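Local coordinates for protein geranyltranstransferase (Enterococcus faecalis, PDB 3P8L) that probably catalyses the magnesium-dependent condensation of geranyl diphosphate with isopentenyl diphosphate to make farnesyl diphosphate, releasing diphosphate, at residues A63-E68 and V199-T204; E70-Q75 and S135-S140; A77-M82 and F129-L134. All coordinates share one frame; numbering follows the deposited sequence.

From the N terminus, helix 53-64 ends in 63-68, a short loop follows, and helix 71-92 then supplies both 70-75 and 77-82. The chain returns first through 129-134, where helix 114-133 closes interaction 3, the innermost loop. It then runs straight on into 135-140, closing interaction 2, and much later 199-204, at the end of helix 175-200, closes interaction 1. The three loops lie one within another and none cross. Interactions 2 and 3 touch where Leu137 meets Leu132; interactions 1 and 2 touch where Leu200 packs on Leu137. Together they tie helices 53-64, 71-92, 114-133, 139-153 and 175-200 at one end of the mainly helical bundle.

Interaction 1. Residues A63-E68 and V199-T204; sequences AAFQKE and VLANQT
The ring of Phe65 carries the side chain of Gln203 over one face, while the methyl group of Ala201 approaches it obliquely. Gln203 CG sits almost on the ring normal, 3.7 Å from the centroid of the Phe65 ring and 7° off that normal, a CH-pi contact. The amide follows over the same face, stacked with its plane 16° from that of the ring, and Gln203 OE1 comes to 3.3 Å from Phe65 CE2. A bend at chi2 of Gln203 (-59°) folds the amide back over the aromatic surface. Its NE2 then donates to Ala201 O at 3.2 Å, meeting that oxygen from above the carbonyl plane; this bond helps to fix the rotation of the amide. Glutamine suits the position because its methylene and flat amide cover the ring while a polar end remains to hold the turn. Small Ala201 lets the chains draw close, its CB 3.8 Å from Phe65 CB.

Lys67 meets Leu200 O with its methylenes, CE 3.3 Å away, and makes no hydrogen bond to it; the carbonyl at the helix end would probably favour the positive chain. Bends at chi3 and chi4 carry Lys67 NZ away to Glu68 O, at 3.0 Å, and to a salt bridge with Glu70.

Each segment holds the end of a helix and the loop after it. Helix 175-200 finishes in a Schellman motif with Asn202, at positive phi, as its C-prime residue, and the turn brings Gln203 to the ring. The Phe65 ring also meets Phe287 and packs on Val207 and Leu211 of helix 205-230, while Leu200 faces Val58 and Val62. The contact therefore joins the C-terminal ends of two helices beside a third.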
loop_
_atom_site.group_PDB
_atom_site.type_symbol
_atom_site.label_atom_id
_atom_site.label_comp_id
_atom_site.label_asym_id
_atom_site.label_seq_id
_atom_site.Cartn_x
_atom_site.Cartn_y
_atom_site.Cartn_z
ATOM N N ALA A 63 4.396 -1.261 -26.412
ATOM C CA ALA A 63 5.145 -1.436 -27.665
ATOM C C ALA A 63 4.314 -2.132 -28.742
ATOM O O ALA A 63 4.304 -1.696 -29.891
ATOM C CB ALA A 63 6.450 -2.187 -27.433
ATOM N N ALA A 64 3.623 -3.197 -28.346
ATOM C CA ALA A 64 2.692 -3.917 -29.214
ATOM C C ALA A 64 1.635 -3.026 -29.898
ATOM O O ALA A 64 1.266 -3.293 -31.037
ATOM C CB ALA A 64 2.027 -5.044 -28.453
ATOM N N PHE A 65 1.172 -1.978 -29.214
ATOM C CA PHE A 65 0.191 -1.028 -29.784
ATOM C C PHE A 65 0.832 0.209 -30.423
ATOM O O PHE A 65 0.155 1.215 -30.670
ATOM C CB PHE A 65 -0.848 -0.595 -28.738
ATOM C CG PHE A 65 -1.708 -1.714 -28.244
ATOM C CD1 PHE A 65 -1.522 -2.225 -26.967
ATOM C CD2 PHE A 65 -2.694 -2.274 -29.057
ATOM C CE1 PHE A 65 -2.294 -3.266 -26.495
ATOM C CE2 PHE A 65 -3.476 -3.322 -28.591
ATOM C CZ PHE A 65 -3.274 -3.821 -27.305
ATOM N N GLN A 66 2.137 0.113 -30.670
ATOM C CA GLN A 66 2.916 1.072 -31.438
ATOM C C GLN A 66 2.854 2.490 -30.897
ATOM O O GLN A 66 2.766 3.457 -31.655
ATOM C CB GLN A 66 2.550 1.006 -32.934
ATOM C CG GLN A 66 3.057 -0.274 -33.623
ATOM C CD GLN A 66 2.387 -0.552 -34.965
ATOM O OE1 GLN A 66 1.738 0.317 -35.540
ATOM N NE2 GLN A 66 2.547 -1.772 -35.467
ATOM N N LYS A 67 2.882 2.603 -29.574
ATOM C CA LYS A 67 2.919 3.902 -28.916
ATOM C C LYS A 67 4.345 4.186 -28.469
ATOM O O LYS A 67 5.034 3.285 -27.993
ATOM C CB LYS A 67 1.964 3.913 -27.725
ATOM C CG LYS A 67 2.020 5.176 -26.883
ATOM C CD LYS A 67 1.105 5.065 -25.684
ATOM C CE LYS A 67 1.819 5.459 -24.404
ATOM N NZ LYS A 67 2.580 6.723 -24.510
ATOM N N GLU A 68 4.802 5.421 -28.640
ATOM C CA GLU A 68 6.116 5.789 -28.135
ATOM C C GLU A 68 6.071 5.876 -26.606
ATOM O O GLU A 68 5.115 6.416 -26.049
ATOM C CB GLU A 68 6.572 7.117 -28.733
ATOM C CG GLU A 68 8.059 7.388 -28.535
ATOM C CD GLU A 68 8.476 8.768 -29.001
ATOM O OE1 GLU A 68 9.698 8.984 -29.155
ATOM O OE2 GLU A 68 7.595 9.635 -29.207
ATOM N N VAL A 199 -4.439 0.435 -21.048
ATOM C CA VAL A 199 -4.920 1.740 -20.619
ATOM C C VAL A 199 -3.940 2.830 -21.048
ATOM O O VAL A 199 -4.342 3.900 -21.537
ATOM C CB VAL A 199 -5.149 1.749 -19.083
ATOM C CG1 VAL A 199 -5.368 3.144 -18.541
ATOM C CG2 VAL A 199 -6.314 0.850 -18.727
ATOM N N LEU A 200 -2.651 2.540 -20.882
ATOM C CA LEU A 200 -1.593 3.441 -21.314
ATOM C C LEU A 200 -1.623 3.675 -22.824
ATOM O O LEU A 200 -1.256 4.754 -23.283
ATOM C CB LEU A 200 -0.208 2.926 -20.872
ATOM C CG LEU A 200 0.040 2.901 -19.349
ATOM C CD1 LEU A 200 1.312 2.115 -18.999
ATOM C CD2 LEU A 200 0.103 4.290 -18.778
ATOM N N ALA A 201 -2.065 2.665 -23.577
ATOM C CA ALA A 201 -2.109 2.747 -25.030
ATOM C C ALA A 201 -3.487 3.170 -25.572
ATOM O O ALA A 201 -3.727 3.096 -26.785
ATOM C CB ALA A 201 -1.681 1.421 -25.636
ATOM N N ASN A 202 -4.375 3.591 -24.666
ATOM C CA ASN A 202 -5.735 4.041 -24.998
ATOM C C ASN A 202 -6.621 3.049 -25.746
ATOM O O ASN A 202 -7.400 3.439 -26.614
ATOM C CB ASN A 202 -5.714 5.388 -25.736
ATOM C CG ASN A 202 -6.392 6.485 -24.947
ATOM O OD1 ASN A 202 -5.741 7.421 -24.487
ATOM N ND2 ASN A 202 -7.709 6.369 -24.775
ATOM N N GLN A 203 -6.502 1.774 -25.396
ATOM C CA GLN A 203 -7.294 0.722 -26.011
ATOM C C GLN A 203 -8.700 0.648 -25.438
ATOM O O GLN A 203 -8.968 1.182 -24.353
ATOM C CB GLN A 203 -6.588 -0.617 -25.861
ATOM C CG GLN A 203 -5.250 -0.660 -26.578
ATOM C CD GLN A 203 -5.389 -0.389 -28.069
ATOM O OE1 GLN A 203 -6.011 -1.158 -28.796
ATOM N NE2 GLN A 203 -4.789 0.687 -28.527
ATOM N N THR A 204 -9.592 -0.025 -26.162
ATOM C CA THR A 204 -10.992 -0.088 -25.765
ATOM C C THR A 204 -11.166 -1.143 -24.693
ATOM O O THR A 204 -10.263 -1.955 -24.453
ATOM C CB THR A 204 -11.946 -0.406 -26.960
ATOM O OG1 THR A 204 -11.643 -1.704 -27.495
ATOM C CG2 THR A 204 -11.827 0.655 -28.060
#

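Interaction 2. Residues E70-Q75 and S135-S140; sequences ETQDYQ and SQLGLS
Gln75 reaches Gln136 with CG anti to its own carbonyl carbon (chi1 -71°) and the chain extended beyond, which carries its amide out from helix 71-92 to the opposing backbone. Gln72, by contrast, has CG between backbone N and carbonyl carbon, and the bend at chi2 brings Gln72 OE1 to 3.7 Å from Gln136 CB. In this mainly helical isoprenoid synthase fold, the contact sets the first turns of helix 71-92 against the short connection between helices 114-133 and 139-153.

The single hydrogen bond across it runs from Gln136 N to Gln75 OE1, 2.8 Å long with an angle of 162° at the hydrogen; the donor is tilted somewhat from the carbonyl plane of the amide. A long polar side chain suits this place, since it satisfies a loop N-H that has left the helix. The same oxygen lies 3.3 Å from Ser135 CB, whereas Ser135 OG turns back to Leu132 O, in the last turn of helix 114-133.

Further out, the side chains of Gln72 and Gln136 cross at about a right angle. They touch through Gln72 CB and OE1 against Gln136 CB; the amides do not stack, their planes being 73° apart. Gln136 OE1 meets the methyl group of Thr71, 3.6 Å from Thr71 CG2. At the helix start, Glu70 N, in the N-cap position, donates to Asp73 OD1 at 2.9 Å, meeting it from above the carboxylate plane.

Leu137 turns its side chain into the buried side, where it also packs on Leu145 of helix 139-153. Its CD2 closes the contact, 3.9 Å from Gln72 CB.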
loop_
_atom_site.group_PDB
_atom_site.type_symbol
_atom_site.label_atom_id
_atom_site.label_comp_id
_atom_site.label_asym_id
_atom_site.label_seq_id
_atom_site.Cartn_x
_atom_site.Cartn_y
_atom_site.Cartn_z
ATOM N N GLU A 70 6.501 6.990 -22.903
ATOM C CA GLU A 70 6.557 8.255 -22.181
ATOM C C GLU A 70 6.810 7.979 -20.707
ATOM O O GLU A 70 6.621 6.851 -20.254
ATOM C CB GLU A 70 5.232 9.000 -22.302
ATOM C CG GLU A 70 4.775 9.313 -23.710
ATOM C CD GLU A 70 3.451 10.024 -23.695
ATOM O OE1 GLU A 70 3.436 11.217 -23.337
ATOM O OE2 GLU A 70 2.425 9.385 -24.013
ATOM N N THR A 71 7.238 9.019 -19.989
ATOM C CA THR A 71 7.430 9.031 -18.534
ATOM C C THR A 71 6.420 8.188 -17.731
ATOM O O THR A 71 6.826 7.319 -16.936
ATOM C CB THR A 71 7.451 10.497 -18.018
ATOM O OG1 THR A 71 8.405 11.238 -18.785
ATOM C CG2 THR A 71 7.841 10.573 -16.550
ATOM N N GLN A 72 5.129 8.418 -17.957
ATOM C CA GLN A 72 4.063 7.724 -17.214
ATOM C C GLN A 72 4.022 6.217 -17.406
ATOM O O GLN A 72 3.560 5.496 -16.510
ATOM C CB GLN A 72 2.674 8.303 -17.509
ATOM C CG GLN A 72 2.227 8.205 -18.965
ATOM C CD GLN A 72 2.500 9.480 -19.739
ATOM O OE1 GLN A 72 3.584 10.072 -19.648
ATOM N NE2 GLN A 72 1.507 9.921 -20.503
ATOM N N ASP A 73 4.494 5.741 -18.559
ATOM C CA ASP A 73 4.611 4.303 -18.813
ATOM C C ASP A 73 5.668 3.703 -17.891
ATOM O O ASP A 73 5.425 2.664 -17.286
ATOM C CB ASP A 73 4.952 3.983 -20.271
ATOM C CG ASP A 73 3.990 4.654 -21.264
ATOM O OD1 ASP A 73 4.437 5.036 -22.361
ATOM O OD2 ASP A 73 2.801 4.805 -20.940
ATOM N N TYR A 74 6.811 4.375 -17.784
ATOM C CA TYR A 74 7.881 3.958 -16.885
ATOM C C TYR A 74 7.479 4.074 -15.427
ATOM O O TYR A 74 7.873 3.231 -14.625
ATOM C CB TYR A 74 9.177 4.736 -17.130
ATOM C CG TYR A 74 9.737 4.549 -18.529
ATOM C CD1 TYR A 74 10.269 3.327 -18.927
ATOM C CD2 TYR A 74 9.726 5.604 -19.456
ATOM C CE1 TYR A 74 10.778 3.143 -20.219
ATOM C CE2 TYR A 74 10.225 5.434 -20.753
ATOM C CZ TYR A 74 10.743 4.200 -21.120
ATOM O OH TYR A 74 11.254 4.023 -22.368
ATOM N N GLN A 75 6.705 5.111 -15.100
ATOM C CA GLN A 75 6.172 5.312 -13.764
ATOM C C GLN A 75 5.225 4.197 -13.340
ATOM O O GLN A 75 5.359 3.682 -12.221
ATOM C CB GLN A 75 5.526 6.697 -13.620
ATOM C CG GLN A 75 6.582 7.804 -13.613
ATOM C CD GLN A 75 5.999 9.197 -13.636
ATOM O OE1 GLN A 75 4.980 9.443 -14.274
ATOM N NE2 GLN A 75 6.643 10.116 -12.931
ATOM N N SER A 135 2.227 10.376 -10.562
ATOM C CA SER A 135 2.705 10.108 -11.922
ATOM C C SER A 135 2.147 11.068 -12.981
ATOM O O SER A 135 1.224 11.834 -12.719
ATOM C CB SER A 135 2.407 8.659 -12.321
ATOM O OG SER A 135 1.020 8.439 -12.474
ATOM N N GLN A 136 2.701 10.998 -14.185
ATOM C CA GLN A 136 2.297 11.867 -15.291
ATOM C C GLN A 136 0.953 11.501 -15.936
ATOM O O GLN A 136 0.601 12.060 -16.966
ATOM C CB GLN A 136 3.387 11.851 -16.364
ATOM C CG GLN A 136 3.820 13.217 -16.817
ATOM C CD GLN A 136 5.013 13.702 -16.051
ATOM O OE1 GLN A 136 6.133 13.694 -16.562
ATOM N NE2 GLN A 136 4.793 14.122 -14.809
ATOM N N LEU A 137 0.217 10.557 -15.348
ATOM C CA LEU A 137 -1.101 10.160 -15.851
ATOM C C LEU A 137 -2.133 11.249 -15.629
ATOM O O LEU A 137 -2.072 11.968 -14.627
ATOM C CB LEU A 137 -1.596 8.906 -15.129
ATOM C CG LEU A 137 -0.879 7.582 -15.374
ATOM C CD1 LEU A 137 -1.489 6.510 -14.504
ATOM C CD2 LEU A 137 -0.981 7.226 -16.848
ATOM N N GLY A 138 -3.097 11.339 -16.544
ATOM C CA GLY A 138 -4.252 12.213 -16.358
ATOM C C GLY A 138 -5.204 11.639 -15.324
ATOM O O GLY A 138 -5.167 10.441 -15.039
ATOM N N LEU A 139 -6.086 12.489 -14.802
ATOM C CA LEU A 139 -6.866 12.197 -13.599
ATOM C C LEU A 139 -7.668 10.906 -13.608
ATOM O O LEU A 139 -7.630 10.151 -12.628
ATOM C CB LEU A 139 -7.764 13.386 -13.215
ATOM C CG LEU A 139 -7.101 14.665 -12.688
ATOM C CD1 LEU A 139 -8.118 15.822 -12.669
ATOM C CD2 LEU A 139 -6.522 14.473 -11.290
ATOM N N SER A 140 -8.372 10.630 -14.701
ATOM C CA SER A 140 -9.237 9.447 -14.741
ATOM C C SER A 140 -8.466 8.146 -14.946
ATOM O O SER A 140 -8.865 7.096 -14.427
ATOM C CB SER A 140 -10.314 9.588 -15.816
ATOM O OG SER A 140 -9.719 9.710 -17.091
#

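Interaction 3. Residues A77-M82 and F129-L134; sequences AASLEM and FQLLSL
Apolar packing is centred on Leu131, whose CD2 branch enters between Ala78 and Met82 of the facing helix. Leu131 CD2 lies 3.7 Å from Ala78 CB and 4.1 Å from Met82 SD, the Met82 and Leu131 side chains crossing at about a right angle. The trans chi1 of Leu131 (176°) sends this branch across. Alanine suits a spot where a branched neighbour must come close.

The polar element is Ser79, modelled in two conformers, so its details are less certain. In the one described, Ser79 OG is hydrogen-bonded to Ala128 O, with a weak bond to Gln75 O in its own helix. It also rests against Leu131, 3.4 Å from Leu131 CD2, and lies 3.3 Å from Leu132 N, but at too poor an angle for a bond.

This is plain antiparallel helix packing within the isoprenoid synthase fold: the segments run at 169°, their axes 8.7 Å apart. Small Ala78 and Ser79 suit the close approach, Ser79 CA being 6.2 Å from Leu132 CA. Helix 13-31 covers Ala78 and Met82 through Met25, and helix 139-153 covers Leu132 through Met146 and Leu149. Helix 114-133 also faces the second subunit, where Phe129 meets Phe129 of that subunit with nearly parallel rings.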
loop_
_atom_site.group_PDB
_atom_site.type_symbol
_atom_site.label_atom_id
_atom_site.label_comp_id
_atom_site.label_asym_id
_atom_site.label_seq_id
_atom_site.Cartn_x
_atom_site.Cartn_y
_atom_site.Cartn_z
ATOM N N ALA A 77 5.154 1.161 -14.704
ATOM C CA ALA A 77 5.985 -0.032 -14.672
ATOM C C ALA A 77 6.742 -0.119 -13.328
ATOM O O ALA A 77 6.804 -1.177 -12.732
ATOM C CB ALA A 77 6.966 -0.076 -15.868
ATOM N N ALA A 78 7.244 1.022 -12.862
ATOM C CA ALA A 78 8.001 1.132 -11.624
ATOM C C ALA A 78 7.147 0.869 -10.375
ATOM O O ALA A 78 7.583 0.143 -9.465
ATOM C CB ALA A 78 8.686 2.502 -11.568
ATOM N N SER A 79 5.937 1.433 -10.361
ATOM C CA SER A 79 4.965 1.207 -9.287
ATOM C C SER A 79 4.639 -0.284 -9.138
ATOM O O SER A 79 4.653 -0.827 -8.022
ATOM C CB SER A 79 3.683 2.004 -9.542
ATOM O OG SER A 79 3.890 3.386 -9.311
ATOM N N LEU A 80 4.377 -0.950 -10.261
ATOM C CA LEU A 80 4.123 -2.396 -10.247
ATOM C C LEU A 80 5.321 -3.216 -9.736
ATOM O O LEU A 80 5.161 -4.144 -8.910
ATOM C CB LEU A 80 3.697 -2.868 -11.644
ATOM C CG LEU A 80 3.409 -4.348 -11.854
ATOM C CD1 LEU A 80 2.291 -4.821 -10.946
ATOM C CD2 LEU A 80 3.085 -4.646 -13.340
ATOM N N GLU A 81 6.525 -2.864 -10.200
ATOM C CA GLU A 81 7.721 -3.556 -9.744
ATOM C C GLU A 81 8.021 -3.308 -8.244
ATOM O O GLU A 81 8.571 -4.194 -7.577
ATOM C CB GLU A 81 8.920 -3.248 -10.639
ATOM C CG GLU A 81 10.161 -4.096 -10.362
ATOM C CD GLU A 81 9.983 -5.611 -10.608
ATOM O OE1 GLU A 81 8.887 -6.119 -10.978
ATOM O OE2 GLU A 81 10.983 -6.306 -10.419
ATOM N N MET A 82 7.605 -2.147 -7.729
ATOM C CA MET A 82 7.655 -1.823 -6.295
ATOM C C MET A 82 6.760 -2.747 -5.464
ATOM O O MET A 82 7.187 -3.222 -4.394
ATOM C CB MET A 82 7.382 -0.326 -6.018
ATOM C CG MET A 82 8.508 0.656 -6.557
ATOM S SD MET A 82 8.054 2.425 -6.478
ATOM C CE MET A 82 8.100 2.706 -4.706
ATOM N N PHE A 129 1.897 3.092 -4.486
ATOM C CA PHE A 129 0.717 3.948 -4.578
ATOM C C PHE A 129 1.106 5.414 -4.598
ATOM O O PHE A 129 0.509 6.181 -5.343
ATOM C CB PHE A 129 -0.337 3.611 -3.505
ATOM C CG PHE A 129 -1.032 2.305 -3.784
ATOM C CD1 PHE A 129 -2.014 2.220 -4.767
ATOM C CD2 PHE A 129 -0.634 1.152 -3.154
ATOM C CE1 PHE A 129 -2.620 1.020 -5.068
ATOM C CE2 PHE A 129 -1.236 -0.067 -3.446
ATOM C CZ PHE A 129 -2.221 -0.134 -4.404
ATOM N N GLN A 130 2.128 5.806 -3.836
ATOM C CA GLN A 130 2.546 7.209 -3.897
ATOM C C GLN A 130 3.053 7.623 -5.286
ATOM O O GLN A 130 2.607 8.643 -5.838
ATOM C CB GLN A 130 3.585 7.564 -2.833
ATOM C CG GLN A 130 3.839 9.070 -2.756
ATOM C CD GLN A 130 4.739 9.490 -1.605
ATOM O OE1 GLN A 130 5.469 8.683 -1.033
ATOM N NE2 GLN A 130 4.696 10.769 -1.270
ATOM N N LEU A 131 3.973 6.829 -5.840
ATOM C CA LEU A 131 4.486 7.073 -7.182
ATOM C C LEU A 131 3.364 7.187 -8.225
ATOM O O LEU A 131 3.315 8.172 -8.971
ATOM C CB LEU A 131 5.532 6.020 -7.598
ATOM C CG LEU A 131 6.033 6.163 -9.055
ATOM C CD1 LEU A 131 6.732 7.516 -9.314
ATOM C CD2 LEU A 131 6.933 4.991 -9.457
ATOM N N LEU A 132 2.470 6.206 -8.255
ATOM C CA LEU A 132 1.313 6.219 -9.142
ATOM C C LEU A 132 0.407 7.468 -8.983
ATOM O O LEU A 132 -0.026 8.064 -9.989
ATOM C CB LEU A 132 0.520 4.917 -8.999
ATOM C CG LEU A 132 -0.476 4.515 -10.090
ATOM C CD1 LEU A 132 0.174 4.546 -11.492
ATOM C CD2 LEU A 132 -1.021 3.119 -9.812
ATOM N N SER A 133 0.183 7.884 -7.735
ATOM C CA SER A 133 -0.578 9.107 -7.399
ATOM C C SER A 133 0.089 10.402 -7.881
ATOM O O SER A 133 -0.603 11.384 -8.229
ATOM C CB SER A 133 -0.847 9.176 -5.886
ATOM O OG SER A 133 0.262 9.698 -5.189
ATOM N N LEU A 134 1.421 10.391 -7.919
ATOM C CA LEU A 134 2.210 11.522 -8.385
ATOM C C LEU A 134 2.669 11.414 -9.854
ATOM O O LEU A 134 3.440 12.247 -10.315
ATOM C CB LEU A 134 3.437 11.701 -7.482
ATOM C CG LEU A 134 3.160 12.183 -6.056
ATOM C CD1 LEU A 134 4.352 11.892 -5.173
ATOM C CD2 LEU A 134 2.793 13.686 -6.020
#